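Local structure of Lmo0488 protein (Listeria monocytogenes serovar 1/2a, 5TED) at residues A[10-15]-A[75-80]; A[116-121]-A[151-156]. The protein is a LysR-type transcriptional regulator, here as its effector-binding domain, that activates protocatechuate biosynthesis genes in response to shikimate. All blocks are in the same frame, centred on the assembly; numbering follows the deposited sequence.

Contact 1 (A[10-15]-A[75-80]); sequences IYTMGA and TKQELV. With SKM ((3R,4S,5R)-3,4,5-trihydroxycyclohex-1-ene-1-carboxylic acid), chain D.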
ATOM      1  N   ILE A  10      -3.065   3.565  -9.103  1.00 14.81           N
ATOM      2  CA  ILE A  10      -3.731   3.432  -7.814  1.00 10.13           C
ATOM      3  C   ILE A  10      -3.406   2.065  -7.228  1.00 13.98           C
ATOM      4  O   ILE A  10      -3.206   1.081  -7.953  1.00 10.76           O
ATOM      5  CB  ILE A  10      -5.250   3.637  -7.956  1.00 13.29           C
ATOM      6  CG1 ILE A  10      -5.828   2.644  -8.968  1.00 12.88           C
ATOM      7  CG2 ILE A  10      -5.572   5.049  -8.400  1.00 12.11           C
ATOM      8  CD1 ILE A  10      -7.367   2.785  -9.166  1.00 13.32           C
ATOM      9  N   TYR A  11      -3.356   2.015  -5.892  1.00 11.26           N
ATOM     10  CA  TYR A  11      -2.770   0.891  -5.173  1.00 13.20           C
ATOM     11  C   TYR A  11      -3.298  -0.460  -5.639  1.00 13.12           C
ATOM     12  O   TYR A  11      -2.541  -1.439  -5.726  1.00 15.44           O
ATOM     13  CB  TYR A  11      -3.047   1.048  -3.691  1.00 14.87           C
ATOM     14  CG  TYR A  11      -2.431   2.265  -3.063  1.00 16.22           C
ATOM     15  CD1 TYR A  11      -1.068   2.329  -2.820  1.00 19.61           C
ATOM     16  CD2 TYR A  11      -3.225   3.345  -2.689  1.00 18.09           C
ATOM     17  CE1 TYR A  11      -0.497   3.445  -2.211  1.00 20.79           C
ATOM     18  CE2 TYR A  11      -2.666   4.471  -2.077  1.00 25.17           C
ATOM     19  CZ  TYR A  11      -1.299   4.506  -1.847  1.00 22.85           C
ATOM     20  OH  TYR A  11      -0.724   5.593  -1.233  1.00 19.46           O
ATOM     21  N   THR A  12      -4.614  -0.578  -5.823  1.00 12.92           N
ATOM     22  CA  THR A  12      -5.098  -1.935  -6.063  1.00  9.71           C
ATOM     23  C   THR A  12      -4.570  -2.504  -7.374  1.00 10.02           C
ATOM     24  O   THR A  12      -4.698  -3.708  -7.597  1.00 13.66           O
ATOM     25  CB  THR A  12      -6.631  -2.033  -6.038  1.00 17.22           C
ATOM     26  OG1 THR A  12      -7.199  -1.201  -7.053  1.00 12.44           O
ATOM     27  CG2 THR A  12      -7.194  -1.656  -4.648  1.00 18.95           C
ATOM     28  N   MET A  13      -3.992  -1.681  -8.246  1.00 13.19           N
ATOM     29  CA  MET A  13      -3.507  -2.222  -9.510  1.00 17.04           C
ATOM     30  C   MET A  13      -2.167  -2.947  -9.382  1.00 15.08           C
ATOM     31  O   MET A  13      -1.762  -3.623 -10.334  1.00 15.58           O
ATOM     32  CB  MET A  13      -3.407  -1.113 -10.554  1.00  9.68           C
ATOM     33  CG  MET A  13      -4.749  -0.450 -10.898  1.00 14.73           C
ATOM     34  SD  MET A  13      -5.898  -1.474 -11.863  1.00 13.51           S
ATOM     35  CE  MET A  13      -6.811  -2.320 -10.578  1.00 11.66           C
ATOM     36  N   GLY A  14      -1.487  -2.848  -8.235  1.00 10.20           N
ATOM     37  CA  GLY A  14      -0.155  -3.448  -8.122  1.00  9.27           C
ATOM     38  C   GLY A  14      -0.180  -4.959  -8.010  1.00 15.20           C
ATOM     39  O   GLY A  14       0.700  -5.644  -8.537  1.00 14.39           O
ATOM     40  N   ALA A  15      -1.189  -5.502  -7.332  1.00 13.64           N
ATOM     41  CA  ALA A  15      -1.182  -6.930  -7.014  1.00 15.42           C
ATOM     42  C   ALA A  15      -1.199  -7.789  -8.276  1.00 15.49           C
ATOM     43  O   ALA A  15      -0.463  -8.777  -8.371  1.00 17.50           O
ATOM     44  CB  ALA A  15      -2.373  -7.275  -6.117  1.00 17.03           C
ATOM     45  N   THR A  75     -10.093  -0.997 -17.022  1.00 14.96           N
ATOM     46  CA  THR A  75     -10.600  -2.169 -16.306  1.00 12.41           C
ATOM     47  C   THR A  75     -11.727  -1.710 -15.382  1.00 15.38           C
ATOM     48  O   THR A  75     -12.183  -0.568 -15.456  1.00 13.99           O
ATOM     49  CB  THR A  75      -9.457  -2.878 -15.566  1.00 15.04           C
ATOM     50  OG1 THR A  75      -9.945  -4.071 -14.961  1.00 14.15           O
ATOM     51  CG2 THR A  75      -8.820  -1.964 -14.492  1.00 12.85           C
ATOM     52  N   LYS A  76     -12.197  -2.609 -14.518  1.00 15.57           N
ATOM     53  CA  LYS A  76     -13.299  -2.277 -13.622  1.00 16.73           C
ATOM     54  C   LYS A  76     -13.167  -3.083 -12.340  1.00 13.67           C
ATOM     55  O   LYS A  76     -12.419  -4.061 -12.277  1.00 14.37           O
ATOM     56  CB  LYS A  76     -14.657  -2.555 -14.264  1.00 16.80           C
ATOM     57  CG  LYS A  76     -14.905  -4.025 -14.566  1.00 17.01           C
ATOM     58  CD  LYS A  76     -16.106  -4.179 -15.494  1.00 32.00           C
ATOM     59  CE  LYS A  76     -16.248  -5.616 -15.964  1.00 47.81           C
ATOM     60  NZ  LYS A  76     -16.185  -6.549 -14.800  1.00 55.76           N
ATOM     61  N   GLN A  77     -13.906  -2.663 -11.311  1.00 16.90           N
ATOM     62  CA  GLN A  77     -13.940  -3.400 -10.052  1.00 12.62           C
ATOM     63  C   GLN A  77     -15.370  -3.484  -9.552  1.00 13.20           C
ATOM     64  O   GLN A  77     -16.240  -2.708  -9.956  1.00 14.65           O
ATOM     65  CB  GLN A  77     -13.053  -2.747  -8.984  1.00 15.37           C
ATOM     66  CG  GLN A  77     -11.590  -2.756  -9.350  1.00 16.58           C
ATOM     67  CD  GLN A  77     -10.743  -1.979  -8.383  1.00 17.20           C
ATOM     68  OE1 GLN A  77     -11.151  -0.926  -7.883  1.00 13.32           O
ATOM     69  NE2 GLN A  77      -9.551  -2.494  -8.109  1.00 14.45           N
ATOM     70  N   GLU A  78     -15.599  -4.441  -8.659  1.00 16.71           N
ATOM     71  CA  GLU A  78     -16.878  -4.600  -7.987  1.00 15.07           C
ATOM     72  C   GLU A  78     -16.749  -4.042  -6.571  1.00 15.91           C
ATOM     73  O   GLU A  78     -15.874  -4.468  -5.814  1.00 21.59           O
ATOM     74  CB  GLU A  78     -17.285  -6.075  -7.954  1.00 25.49           C
ATOM     75  CG  GLU A  78     -18.572  -6.356  -7.191  1.00 34.77           C
ATOM     76  CD  GLU A  78     -18.760  -7.842  -6.863  1.00 44.88           C
ATOM     77  OE1 GLU A  78     -17.920  -8.672  -7.295  1.00 43.49           O
ATOM     78  OE2 GLU A  78     -19.751  -8.176  -6.167  1.00 35.91           O
ATOM     79  N   LEU A  79     -17.620  -3.103  -6.215  1.00 20.36           N
ATOM     80  CA  LEU A  79     -17.676  -2.633  -4.838  1.00 17.89           C
ATOM     81  C   LEU A  79     -18.432  -3.633  -3.967  1.00 16.90           C
ATOM     82  O   LEU A  79     -19.478  -4.150  -4.362  1.00 21.16           O
ATOM     83  CB  LEU A  79     -18.346  -1.265  -4.775  1.00 21.07           C
ATOM     84  CG  LEU A  79     -17.493  -0.128  -5.327  1.00 19.90           C
ATOM     85  CD1 LEU A  79     -18.181   1.213  -5.039  1.00 21.56           C
ATOM     86  CD2 LEU A  79     -16.083  -0.206  -4.738  1.00 15.83           C
ATOM     87  N   VAL A  80     -17.876  -3.921  -2.782  1.00 14.67           N
ATOM     88  CA  VAL A  80     -18.475  -4.832  -1.817  1.00 15.15           C
ATOM     89  C   VAL A  80     -18.468  -4.161  -0.451  1.00 21.29           C
ATOM     90  O   VAL A  80     -17.753  -3.188  -0.218  1.00 16.55           O
ATOM     91  CB  VAL A  80     -17.729  -6.183  -1.735  1.00 16.27           C
ATOM     92  CG1 VAL A  80     -17.956  -7.002  -2.976  1.00 14.92           C
ATOM     93  CG2 VAL A  80     -16.213  -5.960  -1.488  1.00 19.86           C
TER
HETATM   94  O12 SKM D 401      -6.584   2.174  -3.474  1.00 15.27           O
HETATM   95  C8  SKM D 401      -7.544   2.962  -2.777  1.00 15.96           C
HETATM   96  C6  SKM D 401      -7.154   4.276  -2.692  1.00 13.02           C
HETATM   97  O7  SKM D 401      -8.124   5.063  -2.002  1.00 16.36           O
HETATM   98  C5  SKM D 401      -6.958   5.003  -4.163  1.00 12.35           C
HETATM   99  C4  SKM D 401      -8.113   4.819  -5.049  1.00 17.90           C
HETATM  100  C1  SKM D 401      -8.344   5.725  -6.268  1.00 17.30           C
HETATM  101  O2  SKM D 401      -7.769   6.850  -6.310  1.00 19.67           O
HETATM  102  O3  SKM D 401      -9.118   5.351  -7.203  1.00 18.72           O
HETATM  103  C10 SKM D 401      -9.114   3.599  -4.773  1.00 13.27           C
HETATM  104  C9  SKM D 401      -9.031   2.838  -3.564  1.00 16.11           C
HETATM  105  O11 SKM D 401      -9.248   1.518  -3.869  1.00 14.29           O
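Q77 reaches across from strand 69-84 to the loop that follows strand 4-10 and donates an NE2 hydrogen to the hydroxyl oxygen of T12. The bond from Q77 NE2 to T12 OG1 is 2.9 Å long, with an N-H...O angle of 151°. The hydroxyl lies slightly tilted from the amide plane. The chain of Q77 is extended beyond CG (chi2 173°), which carries the amide across the 9.8 Å between T12 CA and Q77 CA. Its other amide atom, OE1, accepts a bond from NE of R177, so both ends of the amide are held and its flip is fixed.

M13 contributes the next largest share of buried surface. Its chain is bent at both chi2 and chi3, and this brings the tip round to the strand. M13 CE lies 3.7 Å from Q77 NE2. The M13 and T75 side chains approach tip to tip, with M13 SD 4.0 Å from T75 CG2.

The loop is also one wall of the shikimate pocket. I10 places its CG2 3.5 Å from O2 of the ligand carboxylate. O12 of the ligand lies at the edge of the Y11 ring, in its plane, 3.6 Å from CD2. T12 thus has two roles: OG1 takes the bond from Q77, while CG2 faces O11 of shikimate at 3.9 Å. Backbone bonds such as M13 N to I10 O turn the loop tightly.

Segment 10-15 leads from strand 4-10 into helix 17-26. Strand 177-184 pairs with strand 69-84, and its I179 packs against M13, T75 and Q77.

Contact 2 (A[116-121]-A[151-156]); sequences PLIDSL and ISIMPK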
ATOM      1  N   PRO A 116     -15.998   9.891  -5.169  1.00 23.56           N
ATOM      2  CA  PRO A 116     -17.182  10.335  -5.932  1.00 24.03           C
ATOM      3  C   PRO A 116     -18.234   9.250  -6.119  1.00 24.00           C
ATOM      4  O   PRO A 116     -19.415   9.485  -5.839  1.00 21.88           O
ATOM      5  CB  PRO A 116     -16.577  10.803  -7.260  1.00 22.35           C
ATOM      6  CG  PRO A 116     -15.227  11.304  -6.875  1.00 21.35           C
ATOM      7  CD  PRO A 116     -14.744  10.353  -5.796  1.00 21.18           C
ATOM      8  N   LEU A 117     -17.837   8.061  -6.577  1.00 23.43           N
ATOM      9  CA  LEU A 117     -18.786   6.957  -6.717  1.00 23.11           C
ATOM     10  C   LEU A 117     -19.399   6.576  -5.374  1.00 25.50           C
ATOM     11  O   LEU A 117     -20.626   6.457  -5.243  1.00 26.00           O
ATOM     12  CB  LEU A 117     -18.094   5.749  -7.357  1.00 18.03           C
ATOM     13  CG  LEU A 117     -18.904   4.456  -7.457  1.00 17.17           C
ATOM     14  CD1 LEU A 117     -20.225   4.712  -8.178  1.00 17.48           C
ATOM     15  CD2 LEU A 117     -18.130   3.360  -8.167  1.00 19.84           C
ATOM     16  N   ILE A 118     -18.560   6.359  -4.363  1.00 17.05           N
ATOM     17  CA  ILE A 118     -19.073   5.929  -3.065  1.00 19.83           C
ATOM     18  C   ILE A 118     -20.047   6.962  -2.509  1.00 21.12           C
ATOM     19  O   ILE A 118     -21.161   6.625  -2.090  1.00 20.11           O
ATOM     20  CB  ILE A 118     -17.916   5.649  -2.084  1.00 17.30           C
ATOM     21  CG1 ILE A 118     -17.196   4.349  -2.455  1.00 14.91           C
ATOM     22  CG2 ILE A 118     -18.447   5.608  -0.641  1.00 15.98           C
ATOM     23  CD1 ILE A 118     -15.816   4.198  -1.817  1.00 18.00           C
ATOM     24  N   ASP A 119     -19.645   8.236  -2.493  1.00 23.11           N
ATOM     25  CA  ASP A 119     -20.541   9.269  -1.970  1.00 24.57           C
ATOM     26  C   ASP A 119     -21.854   9.309  -2.746  1.00 32.47           C
ATOM     27  O   ASP A 119     -22.924   9.539  -2.165  1.00 31.86           O
ATOM     28  CB  ASP A 119     -19.861  10.641  -2.015  1.00 21.70           C
ATOM     29  CG  ASP A 119     -18.690  10.752  -1.045  1.00 24.15           C
ATOM     30  OD1 ASP A 119     -18.517   9.853  -0.196  1.00 28.30           O
ATOM     31  OD2 ASP A 119     -17.929  11.731  -1.150  1.00 21.58           O
ATOM     32  N   SER A 120     -21.798   9.106  -4.063  1.00 28.34           N
ATOM     33  CA  SER A 120     -23.043   9.151  -4.821  1.00 27.08           C
ATOM     34  C   SER A 120     -23.949   7.977  -4.471  1.00 26.43           C
ATOM     35  O   SER A 120     -25.174   8.140  -4.420  1.00 27.43           O
ATOM     36  CB  SER A 120     -22.759   9.200  -6.325  1.00 31.44           C
ATOM     37  OG  SER A 120     -22.405   7.929  -6.833  1.00 40.09           O
ATOM     38  N   LEU A 121     -23.375   6.810  -4.166  1.00 24.68           N
ATOM     39  CA  LEU A 121     -24.192   5.667  -3.768  1.00 22.98           C
ATOM     40  C   LEU A 121     -24.945   5.954  -2.471  1.00 28.54           C
ATOM     41  O   LEU A 121     -26.125   5.612  -2.341  1.00 27.05           O
ATOM     42  CB  LEU A 121     -23.312   4.424  -3.614  1.00 24.63           C
ATOM     43  CG  LEU A 121     -22.587   3.915  -4.863  1.00 19.36           C
ATOM     44  CD1 LEU A 121     -21.808   2.624  -4.565  1.00 20.10           C
ATOM     45  CD2 LEU A 121     -23.604   3.684  -5.956  1.00 26.07           C
ATOM     46  N   ILE A 151     -16.806  -1.241   9.696  1.00 21.14           N
ATOM     47  CA  ILE A 151     -17.103  -1.920   8.439  1.00 15.84           C
ATOM     48  C   ILE A 151     -16.578  -1.048   7.303  1.00 17.26           C
ATOM     49  O   ILE A 151     -16.187   0.099   7.504  1.00 17.13           O
ATOM     50  CB  ILE A 151     -18.607  -2.211   8.259  1.00 19.49           C
ATOM     51  CG1 ILE A 151     -19.406  -0.910   8.097  1.00 17.16           C
ATOM     52  CG2 ILE A 151     -19.142  -3.093   9.401  1.00 23.40           C
ATOM     53  CD1 ILE A 151     -20.878  -1.171   7.701  1.00 19.91           C
ATOM     54  N   SER A 152     -16.613  -1.583   6.083  1.00 15.06           N
ATOM     55  CA  SER A 152     -16.163  -0.754   4.970  1.00 18.33           C
ATOM     56  C   SER A 152     -16.893  -1.131   3.685  1.00 21.42           C
ATOM     57  O   SER A 152     -17.439  -2.227   3.555  1.00 19.16           O
ATOM     58  CB  SER A 152     -14.644  -0.872   4.774  1.00 21.50           C
ATOM     59  OG  SER A 152     -14.316  -2.092   4.129  1.00 24.39           O
ATOM     60  N   ILE A 153     -16.903  -0.186   2.740  1.00 15.81           N
ATOM     61  CA  ILE A 153     -17.211  -0.448   1.337  1.00 18.77           C
ATOM     62  C   ILE A 153     -15.929  -0.223   0.548  1.00 19.25           C
ATOM     63  O   ILE A 153     -15.282   0.817   0.700  1.00 16.56           O
ATOM     64  CB  ILE A 153     -18.342   0.460   0.828  1.00 19.21           C
ATOM     65  CG1 ILE A 153     -18.595   0.237  -0.665  1.00 22.12           C
ATOM     66  CG2 ILE A 153     -17.995   1.922   1.065  1.00 23.17           C
ATOM     67  CD1 ILE A 153     -19.805   1.010  -1.196  1.00 16.13           C
ATOM     68  N   MET A 154     -15.546  -1.190  -0.280  1.00 14.66           N
ATOM     69  CA  MET A 154     -14.245  -1.133  -0.940  1.00 12.89           C
ATOM     70  C   MET A 154     -14.276  -2.059  -2.146  1.00 17.03           C
ATOM     71  O   MET A 154     -15.202  -2.857  -2.296  1.00 14.33           O
ATOM     72  CB  MET A 154     -13.110  -1.522   0.021  1.00 18.75           C
ATOM     73  CG  MET A 154     -13.183  -2.941   0.532  1.00 14.95           C
ATOM     74  SD  MET A 154     -12.049  -3.298   1.910  1.00 17.69           S
ATOM     75  CE  MET A 154     -10.464  -2.894   1.165  1.00 17.03           C
ATOM     76  N   PRO A 155     -13.269  -1.982  -3.019  1.00 13.85           N
ATOM     77  CA  PRO A 155     -13.222  -2.903  -4.162  1.00 20.37           C
ATOM     78  C   PRO A 155     -13.014  -4.333  -3.698  1.00 18.45           C
ATOM     79  O   PRO A 155     -12.260  -4.598  -2.760  1.00 14.59           O
ATOM     80  CB  PRO A 155     -12.011  -2.418  -4.980  1.00 21.89           C
ATOM     81  CG  PRO A 155     -11.580  -1.144  -4.394  1.00 18.54           C
ATOM     82  CD  PRO A 155     -12.098  -1.093  -2.971  1.00 17.85           C
ATOM     83  N   LYS A 156     -13.646  -5.272  -4.399  1.00 13.34           N
ATOM     84  CA  LYS A 156     -13.371  -6.675  -4.139  1.00 12.79           C
ATOM     85  C   LYS A 156     -11.986  -7.004  -4.691  1.00 15.77           C
ATOM     86  O   LYS A 156     -11.746  -6.875  -5.891  1.00 20.73           O
ATOM     87  CB  LYS A 156     -14.449  -7.551  -4.765  1.00 14.75           C
ATOM     88  CG  LYS A 156     -14.355  -9.004  -4.317  1.00 22.07           C
ATOM     89  CD  LYS A 156     -15.177  -9.926  -5.212  1.00 34.83           C
ATOM     90  CE  LYS A 156     -15.848 -11.012  -4.392  1.00 42.47           C
ATOM     91  NZ  LYS A 156     -16.452 -12.082  -5.237  1.00 44.97           N
TER
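I118 and I153 join helix 115-124 to strand 152-155 inside the LysR substrate-binding domain, which has the fold of the periplasmic binding proteins. Here a helix lies against a strand of the mixed sheet, and the contact is wholly apolar. The touching side chains are all buried.

I153 has the most surface buried in the contact and meets two helix residues one turn apart. Its CG1 is anti to the backbone N (chi1 176°), and the chain stays extended at chi2, so CD1 projects towards the helix. There I153 CD1 comes within 4.2 Å of L121 CD1. The other branch of I153 sits between the backbone N and the carbonyl carbon, and its CG2 lies 4.1 Å from I118 CG2. The two isoleucines run alongside each other in opposing senses, touching through these methyls. In I118, CG2 is anti to the backbone N and is the branch that meets I153.

The same face of the helix has further cover. I118 also packs on F107 and F108 of strand 104-108, and L121 on L97 and H175. M154, next along the strand, points away from the helix and packs on M141 of helix 138-146 instead.

D119, beside I118, forms a salt bridge with R115. S120 turns back along the helix: S120 OG donates to L117 O at 2.8 Å, and that same oxygen also accepts a hydrogen bond from L121 N.

Contacts 1 and 2 follow one another along the chain, and their centres are 12 Å apart. They meet where strands 69-84 and 152-155 run antiparallel in the mixed sheet. Two probable backbone hydrogen bonds tie them: E78 O to K156 N at 2.8 Å and V80 N to M154 O at 2.9 Å. Side chains meet as well, with Q77 OE1 3.4 Å from P155 CB. Both contacts border the shikimate pocket. Contact 1 supplies I10, Y11 and T12, and contact 2 supplies P155. The helix of contact 2 stands further back, with the I118 side chain about 7 Å from the ligand.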